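Hypothetical protein PH1789 (Pyrococcus horikoshii, PDB 1WR2) is of unknown function but carries an ATP-grasp domain, which places it in a large superfamily of nucleotide-binding folds. Local coordinates at residues A[69-73]-A[74-78]; A[91-94]-A[95-98]. All coordinates share one frame; numbering follows the deposited sequence.

Contact 1: residues A[69-73]-A[74-78]; sequences LHKSD and AKVVM
K71 and V77 meet where a single turn of helix runs into the edge strand 77-81. The packed side of the contact is here. CB of K71 lies 3.3 Å from CG2 of V77, a tight approach for two carbons. The same methyl then follows the lysine chain, with CD of K71 3.6 Å away. V77 offers this branch because its CG2 stands anti to its own carbonyl carbon, beside the backbone N. V76 adds its CG2, 3.8 Å from CB of K71, and the two side chains cross at about a right angle. Beyond CG the lysine bends twice (chi3 -67°, chi4 -70°). Its NZ leaves the contact and forms salt bridges with E22 and D229.

The backbone closes the helix with a Schellman motif. V76 N donates to K71 O at 3.2 Å, and K75 N gives a weak bond to S72 O. K75 is the C-prime residue and has positive phi (64°). The preceding bond runs from A74 N to O of the N-cap residue H70 at 3.3 Å.

The other side is looser and mostly exposed. CB of D73 sits over one face of the H70 ring, toward its rim, and OD2 of D73 is hydrogen-bonded to OH of Y101. CB of K75 points away from 69-73, and CG of K75 lies 3.6 Å from S72 O.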
loop_
_atom_site.group_PDB
_atom_site.type_symbol
_atom_site.label_atom_id
_atom_site.label_comp_id
_atom_site.label_asym_id
_atom_site.label_seq_id
_atom_site.Cartn_x
_atom_site.Cartn_y
_atom_site.Cartn_z
ATOM N N LEU A 69 -1.743 -12.956 -0.772
ATOM C CA LEU A 69 -1.858 -11.525 -1.020
ATOM C C LEU A 69 -2.822 -10.835 -0.046
ATOM O O LEU A 69 -2.583 -9.708 0.379
ATOM C CB LEU A 69 -2.300 -11.283 -2.464
ATOM C CG LEU A 69 -1.396 -11.880 -3.550
ATOM C CD1 LEU A 69 -2.072 -11.714 -4.910
ATOM C CD2 LEU A 69 -0.025 -11.208 -3.537
ATOM N N HIS A 70 -3.913 -11.511 0.301
ATOM C CA HIS A 70 -4.889 -10.959 1.237
ATOM C C HIS A 70 -4.457 -11.349 2.652
ATOM O O HIS A 70 -4.990 -12.284 3.253
ATOM C CB HIS A 70 -6.282 -11.512 0.937
ATOM C CG HIS A 70 -7.381 -10.828 1.689
ATOM N ND1 HIS A 70 -8.697 -11.230 1.613
ATOM C CD2 HIS A 70 -7.363 -9.756 2.517
ATOM C CE1 HIS A 70 -9.443 -10.435 2.360
ATOM N NE2 HIS A 70 -8.658 -9.532 2.921
ATOM N N LYS A 71 -3.479 -10.616 3.172
ATOM C CA LYS A 71 -2.922 -10.877 4.493
ATOM C C LYS A 71 -3.920 -10.962 5.649
ATOM O O LYS A 71 -3.819 -11.863 6.479
ATOM C CB LYS A 71 -1.842 -9.833 4.805
ATOM C CG LYS A 71 -0.658 -9.871 3.834
ATOM C CD LYS A 71 0.443 -8.883 4.227
ATOM C CE LYS A 71 -0.011 -7.436 4.083
ATOM N NZ LYS A 71 -0.171 -7.036 2.654
ATOM N N SER A 72 -4.878 -10.039 5.718
ATOM C CA SER A 72 -5.855 -10.066 6.811
ATOM C C SER A 72 -6.706 -11.336 6.773
ATOM O O SER A 72 -7.049 -11.904 7.811
ATOM C CB SER A 72 -6.771 -8.839 6.750
ATOM O OG SER A 72 -7.577 -8.862 5.586
ATOM N N ASP A 73 -7.041 -11.777 5.568
ATOM C CA ASP A 73 -7.847 -12.977 5.388
ATOM C C ASP A 73 -7.115 -14.196 5.958
ATOM O O ASP A 73 -7.714 -15.025 6.643
ATOM C CB ASP A 73 -8.138 -13.179 3.896
ATOM C CG ASP A 73 -9.284 -14.141 3.640
ATOM O OD1 ASP A 73 -10.399 -13.901 4.157
ATOM O OD2 ASP A 73 -9.071 -15.133 2.910
ATOM N N ALA A 74 -5.815 -14.289 5.678
ATOM C CA ALA A 74 -4.989 -15.402 6.143
ATOM C C ALA A 74 -4.501 -15.219 7.574
ATOM O O ALA A 74 -4.008 -16.160 8.202
ATOM C CB ALA A 74 -3.798 -15.583 5.214
ATOM N N LYS A 75 -4.627 -14.000 8.084
ATOM C CA LYS A 75 -4.191 -13.698 9.439
ATOM C C LYS A 75 -2.678 -13.864 9.579
ATOM O O LYS A 75 -2.188 -14.499 10.515
ATOM C CB LYS A 75 -4.935 -14.595 10.433
ATOM C CG LYS A 75 -6.426 -14.279 10.507
ATOM C CD LYS A 75 -7.262 -15.507 10.816
ATOM C CE LYS A 75 -6.891 -16.139 12.146
ATOM N NZ LYS A 75 -7.722 -17.352 12.386
ATOM N N VAL A 76 -1.944 -13.298 8.629
ATOM C CA VAL A 76 -0.490 -13.357 8.653
ATOM C C VAL A 76 0.096 -11.976 8.961
ATOM O O VAL A 76 1.279 -11.733 8.726
ATOM C CB VAL A 76 0.095 -13.892 7.317
ATOM C CG1 VAL A 76 -0.377 -15.312 7.090
ATOM C CG2 VAL A 76 -0.317 -13.007 6.151
ATOM N N VAL A 77 -0.749 -11.078 9.472
ATOM C CA VAL A 77 -0.331 -9.723 9.861
ATOM C C VAL A 77 -0.626 -9.559 11.351
ATOM O O VAL A 77 -1.768 -9.716 11.771
ATOM C CB VAL A 77 -1.115 -8.622 9.091
ATOM C CG1 VAL A 77 -0.873 -7.247 9.734
ATOM C CG2 VAL A 77 -0.677 -8.587 7.641
ATOM N N MET A 78 0.399 -9.265 12.150
ATOM C CA MET A 78 0.226 -9.075 13.594
ATOM C C MET A 78 0.650 -7.659 13.989
ATOM O O MET A 78 1.745 -7.203 13.648
ATOM C CB MET A 78 1.036 -10.115 14.376
ATOM C CG MET A 78 0.489 -11.540 14.277
ATOM S SD MET A 78 -1.183 -11.709 14.983
ATOM C CE MET A 78 -1.554 -13.414 14.565
#

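Contact 2: residues A[91-94]-A[95-98]; sequences WEEI and HENA
The backbone of 91-98 is alpha-helix, with i to i+4 bonds from E96 N to E92 O at 3.1 Å, N97 N to E93 O at 2.8 Å and A98 N to I94 O at 2.9 Å. This is the middle of helix 84-101, which packs on the four-stranded antiparallel sheet of the ATP-grasp domain. The bond from H95 N to W91 O is weak. The same oxygen has a stronger bond from the H95 side chain: ND1 donates to W91 O at 2.9 Å, nearly straight at 163°. The carbonyl oxygen lies in the plane of the imidazole, at its edge. W91 O thus accepts from both N-H groups, and the ND1 bond restrains the ring's rotation.

W91 swings its CG anti to the backbone N (chi1 171°), which brings one face of the indole under the H95 ring. The two ring planes are inclined at 31°. CE1 of H95 stands over that face, 3.3 Å from CE2 of W91. V110 of strand 109-114 touches both side chains. E93 OE2 forms a salt bridge with K90. A water donates to E93 OE1 at 2.7 Å and accepts a weak bond from N97 ND2, whose stronger partner is K75 O.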
loop_
_atom_site.group_PDB
_atom_site.type_symbol
_atom_site.label_atom_id
_atom_site.label_comp_id
_atom_site.label_asym_id
_atom_site.label_seq_id
_atom_site.Cartn_x
_atom_site.Cartn_y
_atom_site.Cartn_z
ATOM N N TRP A 91 5.851 -14.292 15.418
ATOM C CA TRP A 91 6.580 -14.757 14.254
ATOM C C TRP A 91 6.146 -16.203 13.999
ATOM O O TRP A 91 5.930 -16.609 12.857
ATOM C CB TRP A 91 8.087 -14.683 14.508
ATOM C CG TRP A 91 8.906 -15.350 13.440
ATOM C CD1 TRP A 91 9.079 -16.696 13.252
ATOM C CD2 TRP A 91 9.618 -14.705 12.381
ATOM N NE1 TRP A 91 9.852 -16.922 12.140
ATOM C CE2 TRP A 91 10.196 -15.717 11.587
ATOM C CE3 TRP A 91 9.821 -13.364 12.024
ATOM C CZ2 TRP A 91 10.964 -15.434 10.456
ATOM C CZ3 TRP A 91 10.587 -13.084 10.897
ATOM C CH2 TRP A 91 11.147 -14.115 10.128
ATOM N N GLU A 92 6.006 -16.975 15.073
ATOM C CA GLU A 92 5.583 -18.367 14.949
ATOM C C GLU A 92 4.133 -18.433 14.480
ATOM O O GLU A 92 3.783 -19.239 13.622
ATOM C CB GLU A 92 5.721 -19.096 16.294
ATOM C CG GLU A 92 7.158 -19.392 16.718
ATOM C CD GLU A 92 7.235 -20.169 18.029
ATOM O OE1 GLU A 92 6.776 -19.636 19.066
ATOM O OE2 GLU A 92 7.755 -21.311 18.023
ATOM N N GLU A 93 3.290 -17.581 15.051
ATOM C CA GLU A 93 1.883 -17.550 14.688
ATOM C C GLU A 93 1.622 -17.331 13.207
ATOM O O GLU A 93 0.926 -18.131 12.573
ATOM C CB GLU A 93 1.157 -16.457 15.458
ATOM C CG GLU A 93 0.789 -16.822 16.862
ATOM C CD GLU A 93 -0.320 -15.950 17.372
ATOM O OE1 GLU A 93 -1.337 -15.827 16.653
ATOM O OE2 GLU A 93 -0.182 -15.393 18.481
ATOM N N ILE A 94 2.168 -16.249 12.653
ATOM C CA ILE A 94 1.931 -15.941 11.248
ATOM C C ILE A 94 2.388 -17.051 10.325
ATOM O O ILE A 94 1.768 -17.289 9.292
ATOM C CB ILE A 94 2.583 -14.600 10.814
ATOM C CG1 ILE A 94 4.101 -14.659 10.973
ATOM C CG2 ILE A 94 1.979 -13.453 11.619
ATOM C CD1 ILE A 94 4.806 -13.378 10.544
ATOM N N HIS A 95 3.464 -17.742 10.688
ATOM C CA HIS A 95 3.928 -18.837 9.846
ATOM C C HIS A 95 2.944 -20.001 9.917
ATOM O O HIS A 95 2.718 -20.686 8.923
ATOM C CB HIS A 95 5.330 -19.290 10.255
ATOM C CG HIS A 95 6.425 -18.452 9.669
ATOM N ND1 HIS A 95 6.843 -17.264 10.234
ATOM C CD2 HIS A 95 7.170 -18.619 8.550
ATOM C CE1 HIS A 95 7.796 -16.737 9.489
ATOM N NE2 HIS A 95 8.015 -17.539 8.461
ATOM N N GLU A 96 2.358 -20.212 11.093
ATOM C CA GLU A 96 1.385 -21.280 11.285
ATOM C C GLU A 96 0.140 -20.932 10.485
ATOM O O GLU A 96 -0.396 -21.767 9.765
ATOM C CB GLU A 96 1.009 -21.416 12.765
ATOM C CG GLU A 96 2.189 -21.670 13.702
ATOM C CD GLU A 96 1.779 -21.675 15.174
ATOM O OE1 GLU A 96 0.874 -20.896 15.544
ATOM O OE2 GLU A 96 2.368 -22.442 15.964
ATOM N N ASN A 97 -0.308 -19.688 10.613
ATOM C CA ASN A 97 -1.494 -19.228 9.910
ATOM C C ASN A 97 -1.326 -19.327 8.409
ATOM O O ASN A 97 -2.277 -19.621 7.692
ATOM C CB ASN A 97 -1.827 -17.789 10.310
ATOM C CG ASN A 97 -2.203 -17.672 11.771
ATOM O OD1 ASN A 97 -2.261 -18.674 12.485
ATOM N ND2 ASN A 97 -2.460 -16.449 12.228
ATOM N N ALA A 98 -0.111 -19.084 7.934
ATOM C CA ALA A 98 0.169 -19.159 6.510
ATOM C C ALA A 98 0.163 -20.619 6.062
ATOM O O ALA A 98 -0.206 -20.933 4.933
ATOM C CB ALA A 98 1.520 -18.532 6.215
HETATM O O HOH W 1 -3.734 -15.786 15.329
#

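How the contacts relate
The two contacts come in series along the chain, contact 1 first, and their centres are about 10 Å apart. Contact 1 ends on strand 77-81, an outermost strand of the four-stranded antiparallel sheet. The chain then enters helix 84-101, which holds all of contact 2. The helix packs back against the strand, and the two sites touch. ND2 of N97 probably hydrogen-bonds to K75 O, at 2.6 Å, tying the helix to the turn that ends helix 71-74. M78 meets E93, I94 and N97, and A98 rests on V76. The two contacts thus belong to one layered unit of the ATP-grasp domain, with helix 84-101 packed across one face of the sheet, from strand 77-81 to strand 109-114.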